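Capsule biosynthesis protein capD (PDB 3G9K) cleaves the poly-gamma-D-glutamate capsule and, as a transpeptidase, joins it through an amide bond to meso-diaminopimelic acid in the peptidoglycan. Local coordinates at residues T58-P62 against G79-P83; E70-S76 against G148-K154. All coordinates share one frame; numbering follows the deposited sequence.

Contact 1: T58-P62 against G79-P83; sequences TFMAP and GNRIP. With GLU (glutamic acid), chain E; GLU (glutamic acid), chain F.
Phe59 and Asn80 meet where the loop ahead of strand 63-67 passes the turn that leads into helix 82-94, beside the glutamate pocket of this Ntn-hydrolase-clan enzyme. The tight part centres on Phe59. Its CB lies 3.1 Å from Gly79 O, its CD2 lies 3.4 Å from Asn80 CA, and Asn80 O stands over the centre of one ring face. The Asn80 amide is turned nearly upright to that ring, the planes 84° apart, and leads away from it. Pro83 CD comes obliquely to the ring at CD1, and Tyr279 of the other polypeptide chain stacks on Phe59. Deeper in, Ile82 reaches CD1 to 3.5 Å from Met60 CA: with CG1 beside the backbone N and the chain then extended, the methyl is set against the Met60 backbone. The CB of Met60, a selenomethionine, leaves away from the turn, yet its CG still touches Ile82 CD1 at 4.0 Å; the rest of the chain packs on Thr17 and Thr19 of strand 13-19, near the nucleophile Thr1. Thr58, two residues earlier, closes an ST turn: its OG1 accepts a nearly straight bond (169°) from Met60 N.

Toward the ligands the packing between the segments thins: Asn80 is partly exposed and Arg81 touches nothing of 58-62, though both bind poly-gamma-D-glutamate. Gly79 N makes only a weak bond to OXT of the chain F glutamate, 2.9 Å but bent to 127°. Positive phi and the closeness of the chain E glutamate both suit a residue without CB. Arg81 NE donates a hydrogen bond to Phe145 O, consistent with second-shell positioning of the guanidinium. At the guanidinium edge, near its plane, O of the chain E glutamate lies 3.3 Å from Arg81 NH2 in a hydrogen bond and 3.4 Å from Arg81 NH1 in a weak one.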
loop_
_atom_site.group_PDB
_atom_site.type_symbol
_atom_site.label_atom_id
_atom_site.label_comp_id
_atom_site.label_asym_id
_atom_site.label_seq_id
_atom_site.Cartn_x
_atom_site.Cartn_y
_atom_site.Cartn_z
ATOM N N THR B 58 4.562 4.384 10.033
ATOM C CA THR B 58 4.507 3.327 9.025
ATOM C C THR B 58 5.479 3.627 7.910
ATOM O O THR B 58 5.763 4.789 7.588
ATOM C CB THR B 58 3.066 3.115 8.451
ATOM O OG1 THR B 58 3.100 2.147 7.391
ATOM C CG2 THR B 58 2.511 4.412 7.950
ATOM N N PHE B 59 5.997 2.587 7.318
ATOM C CA PHE B 59 6.909 2.720 6.237
ATOM C C PHE B 59 6.213 2.826 4.886
ATOM O O PHE B 59 6.853 2.989 3.890
ATOM C CB PHE B 59 7.885 1.553 6.257
ATOM C CG PHE B 59 9.088 1.791 7.128
ATOM C CD1 PHE B 59 10.159 2.486 6.662
ATOM C CD2 PHE B 59 9.123 1.330 8.402
ATOM C CE1 PHE B 59 11.234 2.700 7.453
ATOM C CE2 PHE B 59 10.202 1.564 9.194
ATOM C CZ PHE B 59 11.246 2.235 8.717
HETATM N N MSE B 60 4.896 2.710 4.875
HETATM C CA MSE B 60 4.101 2.935 3.656
HETATM C C MSE B 60 4.432 4.287 3.034
HETATM O O MSE B 60 4.576 5.281 3.751
HETATM C CB MSE B 60 2.601 2.850 3.955
HETATM C CG MSE B 60 2.089 1.440 4.297
HETATM SE SE MSE B 60 0.146 1.460 4.479
HETATM C CE MSE B 60 -0.069 2.322 6.230
ATOM N N ALA B 61 4.522 4.324 1.727
ATOM C CA ALA B 61 4.931 5.504 1.015
ATOM C C ALA B 61 4.365 5.665 -0.408
ATOM O O ALA B 61 5.085 5.662 -1.342
ATOM C CB ALA B 61 6.400 5.590 1.000
ATOM N N PRO B 62 3.064 5.845 -0.531
ATOM C CA PRO B 62 2.472 6.108 -1.855
ATOM C C PRO B 62 3.124 7.377 -2.414
ATOM O O PRO B 62 3.339 8.327 -1.669
ATOM C CB PRO B 62 0.984 6.294 -1.563
ATOM C CG PRO B 62 0.930 6.608 -0.052
ATOM C CD PRO B 62 2.083 5.924 0.558
ATOM N N GLY B 79 5.982 -3.531 4.631
ATOM C CA GLY B 79 6.358 -3.147 5.998
ATOM C C GLY B 79 7.596 -2.293 6.056
ATOM O O GLY B 79 7.770 -1.395 5.240
ATOM N N ASN B 80 8.526 -2.613 6.963
ATOM C CA ASN B 80 9.735 -1.796 7.091
ATOM C C ASN B 80 10.733 -1.915 5.935
ATOM O O ASN B 80 11.785 -1.262 5.978
ATOM C CB ASN B 80 10.439 -2.017 8.462
ATOM C CG ASN B 80 10.951 -3.450 8.661
ATOM O OD1 ASN B 80 11.188 -4.189 7.704
ATOM N ND2 ASN B 80 11.159 -3.827 9.921
ATOM N N ARG B 81 10.403 -2.708 4.909
ATOM C CA ARG B 81 11.253 -2.894 3.723
ATOM C C ARG B 81 10.858 -1.978 2.560
ATOM O O ARG B 81 11.610 -1.828 1.596
ATOM C CB ARG B 81 11.222 -4.366 3.282
ATOM C CG ARG B 81 11.843 -5.250 4.336
ATOM C CD ARG B 81 11.639 -6.696 4.198
ATOM N NE ARG B 81 10.277 -7.086 3.870
ATOM C CZ ARG B 81 9.292 -7.309 4.734
ATOM N NH1 ARG B 81 9.445 -7.100 6.024
ATOM N NH2 ARG B 81 8.113 -7.696 4.283
ATOM N N ILE B 82 9.700 -1.323 2.677
ATOM C CA ILE B 82 9.101 -0.624 1.548
ATOM C C ILE B 82 10.074 0.275 0.802
ATOM O O ILE B 82 10.202 0.150 -0.418
ATOM C CB ILE B 82 7.828 0.139 1.960
ATOM C CG1 ILE B 82 6.662 -0.868 2.181
ATOM C CG2 ILE B 82 7.465 1.179 0.870
ATOM C CD1 ILE B 82 5.404 -0.252 2.822
ATOM N N PRO B 83 10.731 1.218 1.507
ATOM C CA PRO B 83 11.651 2.085 0.762
ATOM C C PRO B 83 12.898 1.390 0.257
ATOM O O PRO B 83 13.469 1.827 -0.722
ATOM C CB PRO B 83 11.987 3.180 1.746
ATOM C CG PRO B 83 11.770 2.597 3.053
ATOM C CD PRO B 83 10.653 1.595 2.922
HETATM N N GLU E . 6.862 -8.184 9.449
HETATM C CA GLU E . 5.788 -7.153 9.278
HETATM C C GLU E . 5.472 -6.833 7.808
HETATM O O GLU E . 6.206 -7.222 6.888
HETATM C CB GLU E . 6.132 -5.862 10.023
HETATM C CG GLU E . 7.147 -4.965 9.340
HETATM C CD GLU E . 7.128 -3.575 9.935
HETATM O OE1 GLU E . 6.052 -2.926 9.883
HETATM O OE2 GLU E . 8.180 -3.140 10.467
HETATM N N GLU F . 4.394 -6.072 7.626
HETATM C CA GLU F . 3.754 -5.909 6.327
HETATM C C GLU F . 2.996 -4.570 6.208
HETATM O O GLU F . 2.165 -4.283 7.068
HETATM C CB GLU F . 2.806 -7.093 6.125
HETATM C CG GLU F . 1.714 -6.884 5.093
HETATM C CD GLU F . 2.218 -6.834 3.675
HETATM O OE1 GLU F . 3.419 -6.570 3.458
HETATM O OE2 GLU F . 1.367 -7.037 2.789
HETATM O OXT GLU F . 3.163 -3.749 5.276
#

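Contact 2: E70-S76 against G148-K154; sequences ETIGIGS and GVQALIK
Strands 70-75 and 150-154 are antiparallel neighbours, the two inner strands of a four-stranded sheet; their short axes run 4.6 Å apart with directions 171° apart. The register is supported by three hydrogen-bonded pairs, Thr71-Lys154, Gly73-Leu152 and Gly75-Gln150, each closed by two backbone bonds. The tightest of these is Lys154 N to Thr71 O at 2.8 Å, while Gly75 N to Gln150 O is stretched to 3.2 Å. Beyond the last pair the ladder gives way to a side-chain bond: Ser76 OG, set anti to the backbone N (chi1 -168°), accepts from Gly148 N at 3.0 Å.

In the non-hydrogen-bonded pairs, Ile72 and Ile153 lie side by side, pointing the same way. Ile74 CG1 touches its pair partner Ala151 at CB, 4.0 Å, and crosses diagonally to Val149 CG1 at 3.8 Å. At the far end Glu70 brings its extended chain past Ile153 CG2, while its carboxylate is hydrogen-bonded to Tyr93 and to Tyr231 of the other polypeptide chain.

The pair is bracketed by strand 63-67, bonded along 70-75, and strand 160-164, bonded along 150-155. Helix 82-94 packs on Ile72 and Ile153 and helix 100-105 on Ala151 and Ile153; Val149 touches both helices, and Ile74 packs on Leu65. On the reverse face, Gln150, Leu152 and Lys154 meet Ala25, Gly22 and Thr20 of the other polypeptide chain.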
loop_
_atom_site.group_PDB
_atom_site.type_symbol
_atom_site.label_atom_id
_atom_site.label_comp_id
_atom_site.label_asym_id
_atom_site.label_seq_id
_atom_site.Cartn_x
_atom_site.Cartn_y
_atom_site.Cartn_z
ATOM N N GLU B 70 6.163 13.124 -18.578
ATOM C CA GLU B 70 5.941 11.840 -17.892
ATOM C C GLU B 70 5.346 11.954 -16.488
ATOM O O GLU B 70 5.779 12.781 -15.685
ATOM C CB GLU B 70 7.239 11.026 -17.816
ATOM C CG GLU B 70 6.988 9.578 -17.378
ATOM C CD GLU B 70 8.238 8.713 -17.349
ATOM O OE1 GLU B 70 9.036 8.835 -16.411
ATOM O OE2 GLU B 70 8.415 7.901 -18.261
ATOM N N THR B 71 4.378 11.087 -16.194
ATOM C CA THR B 71 3.807 10.996 -14.838
ATOM C C THR B 71 3.867 9.569 -14.380
ATOM O O THR B 71 3.544 8.693 -15.133
ATOM C CB THR B 71 2.379 11.554 -14.817
ATOM O OG1 THR B 71 2.463 12.973 -15.081
ATOM C CG2 THR B 71 1.669 11.301 -13.460
ATOM N N ILE B 72 4.357 9.349 -13.164
ATOM C CA ILE B 72 4.449 8.023 -12.575
ATOM C C ILE B 72 3.736 7.992 -11.226
ATOM O O ILE B 72 3.961 8.842 -10.390
ATOM C CB ILE B 72 5.898 7.554 -12.323
ATOM C CG1 ILE B 72 6.725 7.559 -13.595
ATOM C CG2 ILE B 72 5.928 6.146 -11.726
ATOM C CD1 ILE B 72 8.227 7.393 -13.274
ATOM N N GLY B 73 2.865 6.996 -11.039
ATOM C CA GLY B 73 2.270 6.692 -9.710
ATOM C C GLY B 73 2.784 5.320 -9.294
ATOM O O GLY B 73 2.796 4.400 -10.097
ATOM N N ILE B 74 3.230 5.175 -8.056
ATOM C CA ILE B 74 3.934 3.964 -7.654
ATOM C C ILE B 74 3.801 3.785 -6.146
ATOM O O ILE B 74 3.687 4.762 -5.374
ATOM C CB ILE B 74 5.447 3.959 -8.134
ATOM C CG1 ILE B 74 6.149 2.629 -7.965
ATOM C CG2 ILE B 74 6.293 5.105 -7.385
ATOM C CD1 ILE B 74 7.418 2.477 -8.774
ATOM N N GLY B 75 3.861 2.524 -5.728
ATOM C CA GLY B 75 3.906 2.183 -4.317
ATOM C C GLY B 75 4.027 0.699 -4.142
ATOM O O GLY B 75 3.998 -0.052 -5.126
ATOM N N SER B 76 4.109 0.277 -2.876
ATOM C CA SER B 76 4.296 -1.142 -2.529
ATOM C C SER B 76 3.912 -1.449 -1.102
ATOM O O SER B 76 4.166 -0.645 -0.235
ATOM C CB SER B 76 5.763 -1.541 -2.684
ATOM O OG SER B 76 5.919 -2.972 -2.620
ATOM N N GLY B 148 5.310 -5.832 -3.388
ATOM C CA GLY B 148 4.247 -5.952 -4.402
ATOM C C GLY B 148 4.045 -4.625 -5.087
ATOM O O GLY B 148 3.000 -3.948 -4.865
ATOM N N VAL B 149 5.027 -4.248 -5.893
ATOM C CA VAL B 149 5.092 -2.899 -6.486
ATOM C C VAL B 149 4.032 -2.805 -7.593
ATOM O O VAL B 149 3.961 -3.663 -8.478
ATOM C CB VAL B 149 6.492 -2.574 -7.051
ATOM C CG1 VAL B 149 6.506 -1.179 -7.756
ATOM C CG2 VAL B 149 7.600 -2.670 -5.943
ATOM N N GLN B 150 3.209 -1.765 -7.525
ATOM C CA GLN B 150 2.190 -1.469 -8.519
ATOM C C GLN B 150 2.410 -0.046 -8.989
ATOM O O GLN B 150 2.637 0.827 -8.171
ATOM C CB GLN B 150 0.801 -1.554 -7.899
ATOM C CG GLN B 150 0.533 -2.856 -7.330
ATOM C CD GLN B 150 0.240 -3.935 -8.364
ATOM O OE1 GLN B 150 -0.285 -3.697 -9.489
ATOM N NE2 GLN B 150 0.555 -5.127 -7.984
ATOM N N ALA B 151 2.296 0.176 -10.291
ATOM C CA ALA B 151 2.595 1.485 -10.872
ATOM C C ALA B 151 1.765 1.732 -12.158
ATOM O O ALA B 151 1.314 0.776 -12.829
ATOM C CB ALA B 151 4.067 1.548 -11.211
ATOM N N LEU B 152 1.517 3.001 -12.444
ATOM C CA LEU B 152 1.100 3.447 -13.793
ATOM C C LEU B 152 2.045 4.542 -14.229
ATOM O O LEU B 152 2.575 5.273 -13.406
ATOM C CB LEU B 152 -0.365 3.931 -13.820
ATOM C CG LEU B 152 -1.459 2.916 -13.535
ATOM C CD1 LEU B 152 -2.798 3.704 -13.385
ATOM C CD2 LEU B 152 -1.603 1.811 -14.602
ATOM N N ILE B 153 2.269 4.620 -15.530
ATOM C CA ILE B 153 3.062 5.665 -16.121
ATOM C C ILE B 153 2.247 6.285 -17.235
ATOM O O ILE B 153 1.828 5.574 -18.125
ATOM C CB ILE B 153 4.336 5.101 -16.762
ATOM C CG1 ILE B 153 5.184 4.332 -15.742
ATOM C CG2 ILE B 153 5.169 6.229 -17.431
ATOM C CD1 ILE B 153 6.424 3.656 -16.376
ATOM N N LYS B 154 2.076 7.611 -17.205
ATOM C CA LYS B 154 1.474 8.328 -18.321
ATOM C C LYS B 154 2.556 9.041 -19.126
ATOM O O LYS B 154 3.324 9.804 -18.568
ATOM C CB LYS B 154 0.448 9.350 -17.847
ATOM C CG LYS B 154 -0.173 10.143 -18.997
ATOM C CD LYS B 154 -1.517 10.726 -18.650
ATOM C CE LYS B 154 -2.138 11.371 -19.891
ATOM N NZ LYS B 154 -3.220 12.307 -19.511
#

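The centres of contact 1 and contact 2 lie 15 Å apart, yet the two touch: Ile82 CD1 is packed 3.3 Å from Ser76 O. Along the chain the segments alternate, 58-62, 70-76, 79-83, 148-154, so the hairpin of strands 63-67 and 70-75 begins just after one half of contact 1 and ends just before the other. Helix 82-94, which contact 1 meets at Ile82 and Pro83, runs on over the sheet of contact 2. The C-terminal end of strand 70-75 thus delivers the chain directly to the glutamate-binding turn, tying that turn to the inner strands of the sheet. Gly148, where the partner segment begins, also lies close to the ligand-binding Arg169.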